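Local coordinates for SusD-like protein BACOVA_02651 (Bacteroides ovatus, PDB 5E75) that binds polysaccharide at the cell surface and probably captures xyloglucan before its transport into the periplasm for degradation, at residues 26-31 and 176-181. Sequence-based numbering, arbitrary orientation.
Sequences PLYNRA and GRATSW
Tyr28 reaches across to the extended backbone at Arg177 and Ala178, and from segment 26-31 every contact is made by its side chain. The phenol is the acceptor of the one hydrogen bond between the segments: Ala178 N donates to Tyr28 OH over 2.9 Å, a nearly straight bond (164°) that arrives at the edge of the ring, close to its plane. The CB of Ala178 packs against the same oxygen, 3.5 Å from Tyr28 OH. On the ring's CE2 side, the carbonyl oxygen of Gly176 sits 3.4 Å from Tyr28 CE2. Arg177 comes in on the CE1 side: its chain, bent at chi2 (-127°), crosses the tyrosine at about a right angle and brings NH1 to 3.8 Å from Tyr28 CE1, the guanidinium plane turned 74° from the ring. Glu112 ties the two side chains together, its OE2 hydrogen-bonded to the phenol and salt-bridged to Arg177 NH1, while Thr24 and the backbone of Glu21 take further guanidinium hydrogens. A phenylalanine in place of the tyrosine would probably leave the amide of Ala178 without its acceptor and cost Glu112 one of its partners. The contact thus joins the 3-10 turn that follows helix 17-24 to the lead-in of helix 180-195, and helix 103-125 packs against both, Met116 touching Tyr28 and Leu115 touching Ala178.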
loop_
_atom_site.group_PDB
_atom_site.type_symbol
_atom_site.label_atom_id
_atom_site.label_comp_id
_atom_site.label_asym_id
_atom_site.label_seq_id
_atom_site.Cartn_x
_atom_site.Cartn_y
_atom_site.Cartn_z
ATOM N N PRO A 26 -2.505 -17.484 -9.989
ATOM C CA PRO A 26 -1.587 -16.415 -10.407
ATOM C C PRO A 26 -2.151 -14.987 -10.286
ATOM O O PRO A 26 -1.376 -14.024 -10.369
ATOM C CB PRO A 26 -1.290 -16.751 -11.874
ATOM C CG PRO A 26 -1.597 -18.221 -12.014
ATOM C CD PRO A 26 -2.740 -18.456 -11.079
ATOM N N LEU A 27 -3.458 -14.834 -10.086
ATOM C CA LEU A 27 -4.022 -13.512 -9.781
ATOM C C LEU A 27 -3.452 -12.895 -8.510
ATOM O O LEU A 27 -3.554 -11.689 -8.302
ATOM C CB LEU A 27 -5.543 -13.596 -9.631
ATOM C CG LEU A 27 -6.368 -13.861 -10.885
ATOM C CD1 LEU A 27 -7.806 -14.168 -10.502
ATOM C CD2 LEU A 27 -6.315 -12.673 -11.838
ATOM N N TYR A 28 -2.866 -13.732 -7.662
ATOM C CA TYR A 28 -2.328 -13.281 -6.390
ATOM C C TYR A 28 -0.821 -13.058 -6.420
ATOM O O TYR A 28 -0.259 -12.631 -5.419
ATOM C CB TYR A 28 -2.636 -14.304 -5.299
ATOM C CG TYR A 28 -4.106 -14.455 -4.953
ATOM C CD1 TYR A 28 -4.962 -15.265 -5.710
ATOM C CD2 TYR A 28 -4.629 -13.826 -3.841
ATOM C CE1 TYR A 28 -6.304 -15.405 -5.365
ATOM C CE2 TYR A 28 -5.965 -13.960 -3.498
ATOM C CZ TYR A 28 -6.790 -14.746 -4.250
ATOM O OH TYR A 28 -8.112 -14.839 -3.875
ATOM N N ASN A 29 -0.152 -13.357 -7.532
ATOM C CA ASN A 29 1.303 -13.170 -7.587
ATOM C C ASN A 29 1.785 -12.726 -8.963
ATOM O O ASN A 29 2.085 -11.558 -9.159
ATOM C CB ASN A 29 2.079 -14.393 -7.036
ATOM C CG ASN A 29 1.518 -15.742 -7.474
ATOM O OD1 ASN A 29 1.338 -16.014 -8.667
ATOM N ND2 ASN A 29 1.304 -16.621 -6.500
ATOM N N ARG A 30 1.820 -13.646 -9.924
ATOM C CA ARG A 30 2.281 -13.327 -11.262
ATOM C C ARG A 30 1.632 -12.059 -11.832
ATOM O O ARG A 30 2.297 -11.232 -12.455
ATOM C CB ARG A 30 2.013 -14.529 -12.178
ATOM C CG ARG A 30 2.471 -14.352 -13.596
ATOM C CD ARG A 30 2.289 -15.650 -14.375
ATOM N NE ARG A 30 2.805 -15.519 -15.732
ATOM C CZ ARG A 30 3.079 -16.540 -16.537
ATOM N NH1 ARG A 30 2.890 -17.790 -16.129
ATOM N NH2 ARG A 30 3.547 -16.305 -17.757
ATOM N N ALA A 31 0.328 -11.909 -11.630
ATOM C CA ALA A 31 -0.382 -10.749 -12.142
ATOM C C ALA A 31 0.187 -9.418 -11.649
ATOM O O ALA A 31 0.226 -8.451 -12.405
ATOM C CB ALA A 31 -1.836 -10.847 -11.779
ATOM N N GLY A 176 -4.803 -17.589 2.339
ATOM C CA GLY A 176 -4.219 -16.864 1.229
ATOM C C GLY A 176 -5.201 -16.407 0.172
ATOM O O GLY A 176 -4.854 -15.594 -0.677
ATOM N N ARG A 177 -6.422 -16.932 0.207
ATOM C CA ARG A 177 -7.444 -16.552 -0.756
ATOM C C ARG A 177 -8.417 -15.532 -0.190
ATOM O O ARG A 177 -8.638 -15.460 1.025
ATOM C CB ARG A 177 -8.195 -17.796 -1.221
ATOM C CG ARG A 177 -7.318 -18.752 -2.024
ATOM C CD ARG A 177 -7.930 -19.086 -3.316
ATOM N NE ARG A 177 -7.030 -19.884 -4.137
ATOM C CZ ARG A 177 -6.911 -19.763 -5.454
ATOM N NH1 ARG A 177 -7.599 -18.851 -6.125
ATOM N NH2 ARG A 177 -6.077 -20.552 -6.099
ATOM N N ALA A 178 -9.018 -14.754 -1.080
ATOM C CA ALA A 178 -9.918 -13.687 -0.676
ATOM C C ALA A 178 -11.243 -14.204 -0.137
ATOM O O ALA A 178 -11.779 -15.207 -0.599
ATOM C CB ALA A 178 -10.178 -12.789 -1.854
ATOM N N THR A 179 -11.770 -13.488 0.845
ATOM C CA THR A 179 -13.119 -13.697 1.340
ATOM C C THR A 179 -14.004 -12.500 1.012
ATOM O O THR A 179 -13.529 -11.441 0.589
ATOM C CB THR A 179 -13.131 -13.844 2.856
ATOM O OG1 THR A 179 -12.700 -12.609 3.450
ATOM C CG2 THR A 179 -12.213 -14.984 3.310
ATOM N N SER A 180 -15.297 -12.640 1.247
ATOM C CA SER A 180 -16.194 -11.508 1.079
ATOM C C SER A 180 -15.882 -10.363 2.049
ATOM O O SER A 180 -16.184 -9.221 1.739
ATOM C CB SER A 180 -17.650 -11.929 1.212
ATOM O OG SER A 180 -17.860 -12.649 2.405
ATOM N N TRP A 181 -15.251 -10.655 3.192
ATOM C CA TRP A 181 -14.831 -9.592 4.105
ATOM C C TRP A 181 -13.794 -8.681 3.460
ATOM O O TRP A 181 -13.820 -7.458 3.671
ATOM C CB TRP A 181 -14.270 -10.167 5.413
ATOM C CG TRP A 181 -15.209 -11.080 6.116
ATOM C CD1 TRP A 181 -15.015 -12.408 6.357
ATOM C CD2 TRP A 181 -16.487 -10.749 6.678
ATOM N NE1 TRP A 181 -16.095 -12.927 7.020
ATOM C CE2 TRP A 181 -17.012 -11.937 7.230
ATOM C CE3 TRP A 181 -17.236 -9.574 6.767
ATOM C CZ2 TRP A 181 -18.250 -11.979 7.858
ATOM C CZ3 TRP A 181 -18.469 -9.625 7.406
ATOM C CH2 TRP A 181 -18.961 -10.823 7.930
#